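Local coordinates for protein vestitone reductase (PDB 2P4H) that catalyses the stereospecific, NADPH-dependent reduction of (3R)-vestitone to its isoflavanol, the penultimate step in making the alfalfa defence compound medicarpin, at residues V219-M224 with I253-E258; S260-A265 with T304-F309; R3-G8 with A70-C75; G192-P197 with I313-E318. All coordinates share one frame; numbering follows the deposited sequence.

Interaction 1 (V219-M224 with I253-E258)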
loop_
_atom_site.group_PDB
_atom_site.type_symbol
_atom_site.label_atom_id
_atom_site.label_comp_id
_atom_site.label_asym_id
_atom_site.label_seq_id
_atom_site.Cartn_x
_atom_site.Cartn_y
_atom_site.Cartn_z
ATOM N N VAL A 219 -1.730 -3.753 17.953
ATOM C CA VAL A 219 -1.021 -2.503 17.716
ATOM C C VAL A 219 -1.659 -1.394 18.561
ATOM O O VAL A 219 -2.889 -1.257 18.593
ATOM C CB VAL A 219 -1.095 -2.122 16.222
ATOM C CG1 VAL A 219 -0.589 -0.705 16.009
ATOM C CG2 VAL A 219 -0.273 -3.108 15.401
ATOM N N THR A 220 -0.828 -0.619 19.255
ATOM C CA THR A 220 -1.322 0.468 20.091
ATOM C C THR A 220 -0.896 1.861 19.617
ATOM O O THR A 220 -1.232 2.866 20.236
ATOM C CB THR A 220 -0.934 0.252 21.561
ATOM O OG1 THR A 220 0.459 -0.063 21.646
ATOM C CG2 THR A 220 -1.761 -0.889 22.156
ATOM N N ARG A 221 -0.122 1.911 18.538
ATOM C CA ARG A 221 0.252 3.176 17.906
ATOM C C ARG A 221 0.394 2.803 16.443
ATOM O O ARG A 221 1.247 1.995 16.071
ATOM C CB ARG A 221 1.553 3.779 18.438
ATOM C CG ARG A 221 1.790 5.176 17.847
ATOM C CD ARG A 221 2.942 5.894 18.513
ATOM N NE ARG A 221 4.204 5.205 18.275
ATOM C CZ ARG A 221 5.274 5.313 19.057
ATOM N NH1 ARG A 221 5.236 6.087 20.135
ATOM N NH2 ARG A 221 6.381 4.647 18.761
ATOM N N PHE A 222 -0.464 3.400 15.624
ATOM C CA PHE A 222 -0.541 3.101 14.200
ATOM C C PHE A 222 0.040 4.135 13.246
ATOM O O PHE A 222 -0.304 5.317 13.348
ATOM C CB PHE A 222 -2.016 2.958 13.777
ATOM C CG PHE A 222 -2.799 1.906 14.521
ATOM C CD1 PHE A 222 -3.174 0.734 13.877
ATOM C CD2 PHE A 222 -3.221 2.113 15.833
ATOM C CE1 PHE A 222 -3.963 -0.219 14.520
ATOM C CE2 PHE A 222 -4.015 1.158 16.487
ATOM C CZ PHE A 222 -4.383 -0.005 15.822
ATOM N N HIS A 223 0.913 3.713 12.330
ATOM C CA HIS A 223 1.347 4.643 11.292
ATOM C C HIS A 223 0.249 4.416 10.239
ATOM O O HIS A 223 -0.138 3.271 9.965
ATOM C CB HIS A 223 2.778 4.380 10.753
ATOM C CG HIS A 223 3.213 2.944 10.716
ATOM N ND1 HIS A 223 4.468 2.559 11.139
ATOM C CD2 HIS A 223 2.637 1.835 10.192
ATOM C CE1 HIS A 223 4.649 1.277 10.874
ATOM N NE2 HIS A 223 3.553 0.814 10.299
ATOM N N MET A 224 -0.287 5.502 9.684
ATOM C CA MET A 224 -1.409 5.402 8.750
ATOM C C MET A 224 -1.379 6.392 7.589
ATOM O O MET A 224 -0.651 7.386 7.624
ATOM C CB MET A 224 -2.721 5.617 9.525
ATOM C CG MET A 224 -2.816 4.866 10.857
ATOM S SD MET A 224 -4.349 5.199 11.759
ATOM C CE MET A 224 -5.479 4.176 10.830
ATOM N N ILE A 253 0.599 9.362 12.522
ATOM C CA ILE A 253 1.104 8.463 13.553
ATOM C C ILE A 253 0.045 8.653 14.640
ATOM O O ILE A 253 -0.130 9.745 15.191
ATOM C CB ILE A 253 2.553 8.807 13.999
ATOM C CG1 ILE A 253 3.031 7.752 14.999
ATOM C CG2 ILE A 253 2.647 10.219 14.547
ATOM C CD1 ILE A 253 3.063 6.334 14.426
ATOM N N VAL A 254 -0.683 7.573 14.911
ATOM C CA VAL A 254 -1.827 7.618 15.810
ATOM C C VAL A 254 -1.866 6.682 17.007
ATOM O O VAL A 254 -2.100 5.479 16.859
ATOM C CB VAL A 254 -3.115 7.366 14.983
ATOM C CG1 VAL A 254 -4.349 7.662 15.814
ATOM C CG2 VAL A 254 -3.086 8.210 13.707
ATOM N N PRO A 255 -1.646 7.221 18.215
ATOM C CA PRO A 255 -1.691 6.372 19.408
ATOM C C PRO A 255 -3.137 5.909 19.569
ATOM O O PRO A 255 -4.068 6.647 19.243
ATOM C CB PRO A 255 -1.273 7.322 20.527
ATOM C CG PRO A 255 -0.370 8.298 19.830
ATOM C CD PRO A 255 -1.113 8.558 18.537
ATOM N N ILE A 256 -3.335 4.701 20.079
ATOM C CA ILE A 256 -4.688 4.189 20.243
ATOM C C ILE A 256 -5.520 5.069 21.191
ATOM O O ILE A 256 -6.745 5.134 21.073
ATOM C CB ILE A 256 -4.651 2.708 20.721
ATOM C CG1 ILE A 256 -6.023 2.062 20.533
ATOM C CG2 ILE A 256 -4.181 2.624 22.162
ATOM C CD1 ILE A 256 -5.987 0.544 20.619
ATOM N N GLU A 257 -4.852 5.759 22.113
ATOM C CA GLU A 257 -5.542 6.645 23.048
ATOM C C GLU A 257 -6.126 7.849 22.309
ATOM O O GLU A 257 -7.240 8.292 22.601
ATOM C CB GLU A 257 -4.583 7.125 24.143
ATOM C CG GLU A 257 -4.045 6.018 25.053
ATOM C CD GLU A 257 -2.831 5.291 24.487
ATOM O OE1 GLU A 257 -2.316 4.385 25.178
ATOM O OE2 GLU A 257 -2.379 5.614 23.366
ATOM N N GLU A 258 -5.372 8.389 21.356
ATOM C CA GLU A 258 -5.858 9.528 20.583
ATOM C C GLU A 258 -6.949 9.038 19.639
ATOM O O GLU A 258 -7.907 9.755 19.343
ATOM C CB GLU A 258 -4.703 10.178 19.814
ATOM C CG GLU A 258 -3.659 10.780 20.748
ATOM C CD GLU A 258 -2.549 11.513 20.023
ATOM O OE1 GLU A 258 -1.570 11.904 20.695
ATOM O OE2 GLU A 258 -2.651 11.706 18.794
#

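Interaction 2 (S260-A265 with T304-F309)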
loop_
_atom_site.group_PDB
_atom_site.type_symbol
_atom_site.label_atom_id
_atom_site.label_comp_id
_atom_site.label_asym_id
_atom_site.label_seq_id
_atom_site.Cartn_x
_atom_site.Cartn_y
_atom_site.Cartn_z
ATOM N N SER A 260 -9.056 6.697 20.328
ATOM C CA SER A 260 -10.246 6.613 21.167
ATOM C C SER A 260 -10.924 7.974 21.333
ATOM O O SER A 260 -12.147 8.085 21.236
ATOM C CB SER A 260 -9.880 6.065 22.544
ATOM O OG SER A 260 -10.979 6.179 23.434
ATOM N N GLN A 261 -10.137 9.012 21.596
ATOM C CA GLN A 261 -10.722 10.335 21.773
ATOM C C GLN A 261 -11.407 10.825 20.504
ATOM O O GLN A 261 -12.513 11.362 20.558
ATOM C CB GLN A 261 -9.657 11.337 22.228
ATOM C CG GLN A 261 -9.085 11.001 23.598
ATOM C CD GLN A 261 -8.167 12.076 24.141
ATOM O OE1 GLN A 261 -7.341 12.626 23.415
ATOM N NE2 GLN A 261 -8.295 12.366 25.430
ATOM N N LEU A 262 -10.767 10.626 19.359
ATOM C CA LEU A 262 -11.343 11.061 18.093
ATOM C C LEU A 262 -12.637 10.317 17.785
ATOM O O LEU A 262 -13.671 10.933 17.525
ATOM C CB LEU A 262 -10.337 10.846 16.952
ATOM C CG LEU A 262 -10.740 11.244 15.523
ATOM C CD1 LEU A 262 -9.501 11.247 14.646
ATOM C CD2 LEU A 262 -11.778 10.288 14.956
ATOM N N LEU A 263 -12.583 8.992 17.814
ATOM C CA LEU A 263 -13.756 8.190 17.500
ATOM C C LEU A 263 -14.903 8.330 18.499
ATOM O O LEU A 263 -16.074 8.294 18.112
ATOM C CB LEU A 263 -13.353 6.719 17.352
ATOM C CG LEU A 263 -12.311 6.459 16.258
ATOM C CD1 LEU A 263 -11.938 4.985 16.245
ATOM C CD2 LEU A 263 -12.861 6.884 14.902
ATOM N N SER A 264 -14.581 8.500 19.779
ATOM C CA SER A 264 -15.624 8.641 20.790
ATOM C C SER A 264 -16.426 9.918 20.575
ATOM O O SER A 264 -17.644 9.936 20.752
ATOM C CB SER A 264 -15.015 8.656 22.195
ATOM O OG SER A 264 -14.412 7.413 22.505
ATOM N N ALA A 265 -15.740 10.984 20.184
ATOM C CA ALA A 265 -16.396 12.262 19.957
ATOM C C ALA A 265 -17.196 12.300 18.659
ATOM O O ALA A 265 -18.309 12.828 18.621
ATOM C CB ALA A 265 -15.358 13.384 19.962
ATOM N N THR A 304 -7.269 14.347 5.936
ATOM C CA THR A 304 -6.937 14.420 7.348
ATOM C C THR A 304 -7.211 13.063 7.987
ATOM O O THR A 304 -7.814 12.179 7.369
ATOM C CB THR A 304 -7.817 15.450 8.072
ATOM O OG1 THR A 304 -9.186 15.024 8.005
ATOM C CG2 THR A 304 -7.684 16.824 7.427
ATOM N N ILE A 305 -6.768 12.904 9.228
ATOM C CA ILE A 305 -6.999 11.671 9.962
ATOM C C ILE A 305 -8.509 11.458 10.089
ATOM O O ILE A 305 -8.999 10.335 9.957
ATOM C CB ILE A 305 -6.361 11.733 11.367
ATOM C CG1 ILE A 305 -4.835 11.675 11.248
ATOM C CG2 ILE A 305 -6.872 10.587 12.227
ATOM C CD1 ILE A 305 -4.101 11.856 12.572
ATOM N N GLU A 306 -9.251 12.534 10.329
ATOM C CA GLU A 306 -10.700 12.424 10.452
ATOM C C GLU A 306 -11.326 11.935 9.143
ATOM O O GLU A 306 -12.233 11.098 9.162
ATOM C CB GLU A 306 -11.301 13.770 10.874
ATOM C CG GLU A 306 -10.876 14.218 12.272
ATOM C CD GLU A 306 -9.678 15.164 12.275
ATOM O OE1 GLU A 306 -8.687 14.913 11.553
ATOM O OE2 GLU A 306 -9.724 16.164 13.023
ATOM N N ASP A 307 -10.840 12.443 8.010
ATOM C CA ASP A 307 -11.354 12.026 6.703
ATOM C C ASP A 307 -11.122 10.532 6.503
ATOM O O ASP A 307 -11.993 9.806 6.023
ATOM C CB ASP A 307 -10.642 12.745 5.551
ATOM C CG ASP A 307 -10.896 14.234 5.525
ATOM O OD1 ASP A 307 -11.980 14.675 5.963
ATOM O OD2 ASP A 307 -10.006 14.961 5.033
ATOM N N MET A 308 -9.920 10.089 6.856
ATOM C CA MET A 308 -9.539 8.691 6.708
ATOM C C MET A 308 -10.469 7.754 7.477
ATOM O O MET A 308 -10.982 6.778 6.919
ATOM C CB MET A 308 -8.097 8.514 7.180
ATOM C CG MET A 308 -7.584 7.089 7.119
ATOM S SD MET A 308 -5.937 6.957 7.829
ATOM C CE MET A 308 -6.270 7.410 9.527
ATOM N N PHE A 309 -10.682 8.043 8.755
ATOM C CA PHE A 309 -11.561 7.213 9.564
ATOM C C PHE A 309 -13.009 7.299 9.096
ATOM O O PHE A 309 -13.704 6.286 9.063
ATOM C CB PHE A 309 -11.470 7.606 11.045
ATOM C CG PHE A 309 -10.277 7.024 11.756
ATOM C CD1 PHE A 309 -10.195 5.654 11.992
ATOM C CD2 PHE A 309 -9.227 7.838 12.168
ATOM C CE1 PHE A 309 -9.081 5.098 12.629
ATOM C CE2 PHE A 309 -8.106 7.293 12.805
ATOM C CZ PHE A 309 -8.035 5.920 13.034
#

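Interaction 3 (R3-G8 with A70-C75)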
loop_
_atom_site.group_PDB
_atom_site.type_symbol
_atom_site.label_atom_id
_atom_site.label_comp_id
_atom_site.label_asym_id
_atom_site.label_seq_id
_atom_site.Cartn_x
_atom_site.Cartn_y
_atom_site.Cartn_z
ATOM N N ARG A 3 -1.551 5.518 -20.823
ATOM C CA ARG A 3 -1.956 4.237 -20.268
ATOM C C ARG A 3 -1.019 3.785 -19.154
ATOM O O ARG A 3 0.201 3.892 -19.269
ATOM C CB ARG A 3 -1.998 3.188 -21.382
ATOM C CG ARG A 3 -2.594 1.858 -20.971
ATOM C CD ARG A 3 -3.049 1.083 -22.193
ATOM N NE ARG A 3 -4.072 1.822 -22.930
ATOM C CZ ARG A 3 -4.586 1.434 -24.093
ATOM N NH1 ARG A 3 -4.175 0.310 -24.664
ATOM N NH2 ARG A 3 -5.508 2.178 -24.689
ATOM N N VAL A 4 -1.601 3.288 -18.070
ATOM C CA VAL A 4 -0.818 2.811 -16.938
ATOM C C VAL A 4 -1.181 1.362 -16.635
ATOM O O VAL A 4 -2.357 1.003 -16.612
ATOM C CB VAL A 4 -1.083 3.666 -15.673
ATOM C CG1 VAL A 4 -0.325 3.096 -14.480
ATOM C CG2 VAL A 4 -0.658 5.106 -15.926
ATOM N N CYS A 5 -0.167 0.528 -16.420
ATOM C CA CYS A 5 -0.404 -0.873 -16.094
ATOM C C CYS A 5 -0.355 -1.029 -14.579
ATOM O O CYS A 5 0.641 -0.671 -13.946
ATOM C CB CYS A 5 0.657 -1.772 -16.735
ATOM S SG CYS A 5 0.399 -3.538 -16.404
ATOM N N VAL A 6 -1.430 -1.566 -14.014
ATOM C CA VAL A 6 -1.544 -1.777 -12.573
ATOM C C VAL A 6 -1.665 -3.267 -12.269
ATOM O O VAL A 6 -2.582 -3.923 -12.758
ATOM C CB VAL A 6 -2.811 -1.088 -12.006
ATOM C CG1 VAL A 6 -2.891 -1.292 -10.500
ATOM C CG2 VAL A 6 -2.805 0.396 -12.339
ATOM N N THR A 7 -0.749 -3.809 -11.473
ATOM C CA THR A 7 -0.848 -5.220 -11.114
ATOM C C THR A 7 -1.695 -5.319 -9.849
ATOM O O THR A 7 -1.835 -4.337 -9.115
ATOM C CB THR A 7 0.527 -5.854 -10.838
ATOM O OG1 THR A 7 1.123 -5.224 -9.697
ATOM C CG2 THR A 7 1.436 -5.702 -12.043
ATOM N N GLY A 8 -2.263 -6.497 -9.601
ATOM C CA GLY A 8 -3.097 -6.689 -8.426
ATOM C C GLY A 8 -4.362 -5.851 -8.499
ATOM O O GLY A 8 -4.811 -5.296 -7.495
ATOM N N ALA A 70 2.506 -7.804 -23.240
ATOM C CA ALA A 70 1.326 -7.155 -23.795
ATOM C C ALA A 70 0.713 -6.140 -22.831
ATOM O O ALA A 70 0.275 -5.065 -23.243
ATOM C CB ALA A 70 0.287 -8.205 -24.177
ATOM N N ALA A 71 0.693 -6.482 -21.546
ATOM C CA ALA A 71 0.112 -5.607 -20.536
ATOM C C ALA A 71 0.827 -4.270 -20.352
ATOM O O ALA A 71 0.197 -3.284 -19.968
ATOM C CB ALA A 71 0.039 -6.339 -19.199
ATOM N N ILE A 72 2.131 -4.224 -20.618
ATOM C CA ILE A 72 2.874 -2.975 -20.450
ATOM C C ILE A 72 3.160 -2.252 -21.762
ATOM O O ILE A 72 3.715 -1.153 -21.763
ATOM C CB ILE A 72 4.222 -3.203 -19.718
ATOM C CG1 ILE A 72 5.184 -3.998 -20.605
ATOM C CG2 ILE A 72 3.976 -3.925 -18.398
ATOM C CD1 ILE A 72 6.607 -4.053 -20.065
ATOM N N GLU A 73 2.778 -2.864 -22.877
ATOM C CA GLU A 73 3.008 -2.261 -24.181
ATOM C C GLU A 73 2.338 -0.893 -24.282
ATOM O O GLU A 73 1.148 -0.752 -24.003
ATOM C CB GLU A 73 2.477 -3.180 -25.285
ATOM C CG GLU A 73 2.626 -2.615 -26.692
ATOM C CD GLU A 73 4.074 -2.478 -27.119
ATOM O OE1 GLU A 73 4.327 -1.869 -28.180
ATOM O OE2 GLU A 73 4.961 -2.985 -26.400
ATOM N N GLY A 74 3.116 0.111 -24.675
ATOM C CA GLY A 74 2.590 1.457 -24.828
ATOM C C GLY A 74 2.255 2.219 -23.557
ATOM O O GLY A 74 1.721 3.328 -23.626
ATOM N N CYS A 75 2.567 1.644 -22.399
ATOM C CA CYS A 75 2.270 2.299 -21.127
ATOM C C CYS A 75 3.297 3.347 -20.716
ATOM O O CYS A 75 4.493 3.193 -20.957
ATOM C CB CYS A 75 2.144 1.254 -20.015
ATOM S SG CYS A 75 0.678 0.217 -20.147
HETATM O O HOH W 1 0.461 5.505 -22.845
#

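Interaction 4 (G192-P197 with I313-E318)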
loop_
_atom_site.group_PDB
_atom_site.type_symbol
_atom_site.label_atom_id
_atom_site.label_comp_id
_atom_site.label_asym_id
_atom_site.label_seq_id
_atom_site.Cartn_x
_atom_site.Cartn_y
_atom_site.Cartn_z
ATOM N N GLY A 192 -9.406 3.887 4.252
ATOM C CA GLY A 192 -10.316 4.780 3.549
ATOM C C GLY A 192 -11.483 3.998 2.988
ATOM O O GLY A 192 -11.830 2.940 3.512
ATOM N N ARG A 193 -12.120 4.525 1.946
ATOM C CA ARG A 193 -13.214 3.794 1.319
ATOM C C ARG A 193 -12.546 2.711 0.480
ATOM O O ARG A 193 -11.338 2.756 0.246
ATOM C CB ARG A 193 -14.037 4.696 0.395
ATOM C CG ARG A 193 -14.816 5.803 1.078
ATOM C CD ARG A 193 -15.744 6.476 0.071
ATOM N NE ARG A 193 -16.686 5.517 -0.500
ATOM C CZ ARG A 193 -17.823 5.140 0.079
ATOM N NH1 ARG A 193 -18.182 5.647 1.251
ATOM N NH2 ARG A 193 -18.593 4.235 -0.509
ATOM N N PHE A 194 -13.327 1.737 0.033
ATOM C CA PHE A 194 -12.799 0.662 -0.796
ATOM C C PHE A 194 -13.883 0.127 -1.718
ATOM O O PHE A 194 -15.073 0.242 -1.419
ATOM C CB PHE A 194 -12.229 -0.463 0.082
ATOM C CG PHE A 194 -13.196 -1.004 1.107
ATOM C CD1 PHE A 194 -14.002 -2.105 0.819
ATOM C CD2 PHE A 194 -13.281 -0.424 2.370
ATOM C CE1 PHE A 194 -14.875 -2.619 1.779
ATOM C CE2 PHE A 194 -14.149 -0.928 3.335
ATOM C CZ PHE A 194 -14.949 -2.029 3.043
ATOM N N VAL A 195 -13.471 -0.437 -2.849
ATOM C CA VAL A 195 -14.428 -0.994 -3.800
ATOM C C VAL A 195 -14.279 -2.503 -3.952
ATOM O O VAL A 195 -15.095 -3.144 -4.618
ATOM C CB VAL A 195 -14.302 -0.337 -5.202
ATOM C CG1 VAL A 195 -14.670 1.139 -5.120
ATOM C CG2 VAL A 195 -12.891 -0.512 -5.749
ATOM N N CYS A 196 -13.245 -3.073 -3.337
ATOM C CA CYS A 196 -13.018 -4.514 -3.413
ATOM C C CYS A 196 -14.102 -5.286 -2.654
ATOM O O CYS A 196 -14.731 -4.759 -1.735
ATOM C CB CYS A 196 -11.621 -4.865 -2.884
ATOM S SG CYS A 196 -11.221 -4.167 -1.277
ATOM N N PRO A 197 -14.330 -6.557 -3.033
ATOM C CA PRO A 197 -15.340 -7.428 -2.423
ATOM C C PRO A 197 -15.201 -7.851 -0.960
ATOM O O PRO A 197 -16.174 -8.303 -0.361
ATOM C CB PRO A 197 -15.371 -8.626 -3.374
ATOM C CG PRO A 197 -13.963 -8.706 -3.845
ATOM C CD PRO A 197 -13.635 -7.255 -4.129
ATOM N N ILE A 313 -15.261 4.180 7.835
ATOM C CA ILE A 313 -16.461 3.855 8.594
ATOM C C ILE A 313 -17.733 3.909 7.752
ATOM O O ILE A 313 -18.549 2.984 7.808
ATOM C CB ILE A 313 -16.566 4.768 9.836
ATOM C CG1 ILE A 313 -15.519 4.325 10.865
ATOM C CG2 ILE A 313 -17.970 4.716 10.428
ATOM C CD1 ILE A 313 -15.326 5.285 12.020
ATOM N N GLN A 314 -17.904 4.963 6.957
ATOM C CA GLN A 314 -19.097 5.064 6.118
ATOM C C GLN A 314 -19.135 3.928 5.096
ATOM O O GLN A 314 -20.201 3.368 4.815
ATOM C CB GLN A 314 -19.149 6.410 5.386
ATOM C CG GLN A 314 -19.230 7.638 6.289
ATOM C CD GLN A 314 -20.251 7.499 7.406
ATOM O OE1 GLN A 314 -21.322 6.915 7.221
ATOM N NE2 GLN A 314 -19.931 8.051 8.569
ATOM N N CYS A 315 -17.978 3.578 4.538
ATOM C CA CYS A 315 -17.921 2.508 3.550
ATOM C C CYS A 315 -18.294 1.185 4.213
ATOM O O CYS A 315 -19.065 0.397 3.661
ATOM C CB CYS A 315 -16.523 2.423 2.929
ATOM S SG CYS A 315 -16.420 1.334 1.487
ATOM N N CYS A 316 -17.760 0.946 5.406
ATOM C CA CYS A 316 -18.073 -0.280 6.129
ATOM C C CYS A 316 -19.564 -0.372 6.446
ATOM O O CYS A 316 -20.157 -1.447 6.354
ATOM C CB CYS A 316 -17.262 -0.358 7.423
ATOM S SG CYS A 316 -15.542 -0.842 7.170
ATOM N N LYS A 317 -20.168 0.750 6.821
ATOM C CA LYS A 317 -21.599 0.767 7.130
ATOM C C LYS A 317 -22.414 0.418 5.890
ATOM O O LYS A 317 -23.347 -0.386 5.949
ATOM C CB LYS A 317 -22.007 2.145 7.653
ATOM C CG LYS A 317 -21.488 2.448 9.051
ATOM C CD LYS A 317 -21.612 3.924 9.392
ATOM C CE LYS A 317 -23.052 4.406 9.346
ATOM N NZ LYS A 317 -23.128 5.872 9.619
ATOM N N GLU A 318 -22.053 1.017 4.762
ATOM C CA GLU A 318 -22.748 0.777 3.502
ATOM C C GLU A 318 -22.679 -0.680 3.070
ATOM O O GLU A 318 -23.653 -1.233 2.549
ATOM C CB GLU A 318 -22.137 1.637 2.395
ATOM C CG GLU A 318 -22.370 3.128 2.534
ATOM C CD GLU A 318 -21.489 3.935 1.598
ATOM O OE1 GLU A 318 -21.071 3.390 0.551
ATOM O OE2 GLU A 318 -21.220 5.116 1.902
#

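Interaction 1 (V219-M224 with I253-E258)
Arg221 and Ile253 lie diagonally on one face of a short antiparallel strand pair, and the arginine can be followed outward from its backbone. Its CA faces Val254 O in a CA-H...O contact of 3.5 Å. From CB the chain leaves with CG anti to the backbone N (chi1 -173°), running beside the neighbouring strand, where CG lies 3.8 Å from Ile253 CD1 and 4.0 Å from Pro255 CA. CD continues over the isoleucine, 4.0 Å from Ile253 CG1. A bend at chi3 then turns NE to the carbonyl oxygen of Leu286. Arginine suits the place because its methylenes pack on isoleucine while its head serves a backbone acceptor. A leucine here would probably keep part of the cover over Ile253 but leave Leu286 O without this donor.

Between the backbones, Phe222 and Val254 form a hydrogen-bonded pair: Phe222 N gives to Val254 O almost straight (173°), and Val254 N returns a bond of 2.8 Å to Phe222 O. Pro255, which has no N-H to give, ends the strand as the helix N-cap; the next N-H, of Ile256, reaches Thr220 O at 2.8 Å. On the face that carries the Val254 side chain, Val254 CG2 meets the sulfur of Met224 at 3.8 Å. In the small mixed sheet strand 219-226 pairs antiparallel with strand 252-255 and parallel with strands 189-191 and 284-285, with Met259 of helix 256-266 against Phe222 and Ile305 of helix 305-319 against Val254.

Interaction 2 (S260-A265 with T304-F309)
The ring of Phe309 meets two leucines of the other helix obliquely: Leu263 CD2 comes to 4.1 Å from Phe309 CG, and Leu262 CD1 to 4.2 Å from Phe309 CD2. At the ring's edge, in its plane, lies Ile305 CG2, one helical turn earlier. The other flat group of note is the Asp307 carboxylate, whose OD2 takes the N-H of Thr304 at 2.9 Å from above its plane; Asp307 N answers to Thr304 OG1, completing the capping box that starts helix 305-319. Threonine and aspartate suit these places because each pairs its side chain with the other's backbone N-H.

Leu262 is the main wedge. With CG anti to the backbone N (chi1 -180°), its CD1 reaches across to Ile305 CG2 at 3.6 Å and also touches Glu306 CG at 4.0 Å, so that glutamate contributes a methylene here. The segment axes come no closer than 11.3 Å and cross at -62°, a separation that long leucine and phenylalanine side chains can span. On the far side of helix 256-266, Ser264 OG and Ser264 N grip Ser260 O from opposite faces of its plane, so the serine hydroxyl gives its hydrogen to its own helix.

Helix 305-319 packs against the small mixed sheet: Met308 rests on Phe252 of strand 252-255 and on His226 of strand 219-226, while Leu263 of helix 256-266 turns to Ile272 in the following loop.

Interaction 3 (R3-G8 with A70-C75)
A water molecule joins Arg3 to Gly74, giving a hydrogen to Gly74 O at 2.6 Å and taking one from Arg3 N at 2.9 Å. It bridges the beginning of the Rossmann fold's first strand, 3-7, to the turn that leads from helix 69-72 toward strand 77-80, the parallel neighbour of 3-7. Beyond the strand's other end, Gly8 opens the glycine-rich loop predicted to bind NADP(+).

The turn is type II, from Ile72 to Cys75, closed by Cys75 N to Ile72 O at 3.1 Å; Gly74 takes its third position, where the positive phi (72°) suits a residue without a side chain. Cys5, its sulfur placed anti to the backbone N (chi1 -179°), points into the helix end, with SG 4.0 Å from Ala71 CB and 4.1 Å from Ile72 CG2. Small residues fit this buried seam, which Ile107 of helix 95-111 also covers. Cys5 and Cys75 are neighbours without a disulfide, their SG atoms being 5.3 Å apart. Arg3 sends its head off to Ser27 OG on strand 27-31, so from its side chain it is the aliphatic part that meets the turn: Arg3 CG rests 3.8 Å from Cys75 SG.

Interaction 4 (G192-P197 with I313-E318)
Charge first: Arg193 grips Glu318 end-on with two nitrogens. Arg193 NH2 reaches Glu318 OE1 at 2.8 Å, nearly straight (174°) and on the syn side of the carboxylate, though tilted out of its plane, whereas Arg193 NH1 meets Glu318 OE2 at 3.2 Å from above the carboxylate plane. The unevenness is consistent with the 31° between the guanidinium and carboxylate planes. Cys315 CB lies over one guanidinium face, toward its rim, and probably limits how the group can turn. A methionine in place of Arg193 would probably leave the Glu318 carboxylate without this charged mate and free to turn.

Hydrogen bonding to sulfur comes next: Phe194 N donates to Cys315 SG at 3.4 Å, a buried N-H satisfied by a thiol.

The same sulfur makes a sulfur-aromatic contact. The ring of Phe194, its CG set between the backbone N and the carbonyl carbon (chi1 54°), folds back over Cys315 SG, which sits 3.7 Å from the ring centroid and close to the ring normal. Cys316 SG stands at the ring's edge, 4.1 Å from Phe194 CE2. Cysteine suits both positions, being small, polarisable and apolar enough for a core.

The loop after strand 189-191 is thereby pinned to helix 305-319. Its far side faces helix 12-23, where Phe194 touches Phe12, predicted to bind NADP(+), and Arg193 touches Trp16; Ile203 of helix 201-206 covers Phe194 and Cys316.

From the N terminus, interaction 3 closes first, joining the opening strand to the turn near residue 74 within the Rossmann part; it is finished before the others begin. Interaction 4 then opens at 192-197 and encloses the rest. Inside its loop interaction 1 opens and closes, pairing strands 219-226 and 252-255, and interaction 2 follows in series, linking helices 256-266 and 305-319. Interaction 4 closes last, farther along helix 305-319; none cross. Interactions 1 and 2 touch through Met224 and Met308, and interactions 2 and 4 through Leu263 and Ile313, whereas interaction 3 stays about 19 Å, nearest atoms, from interactions 1 and 2.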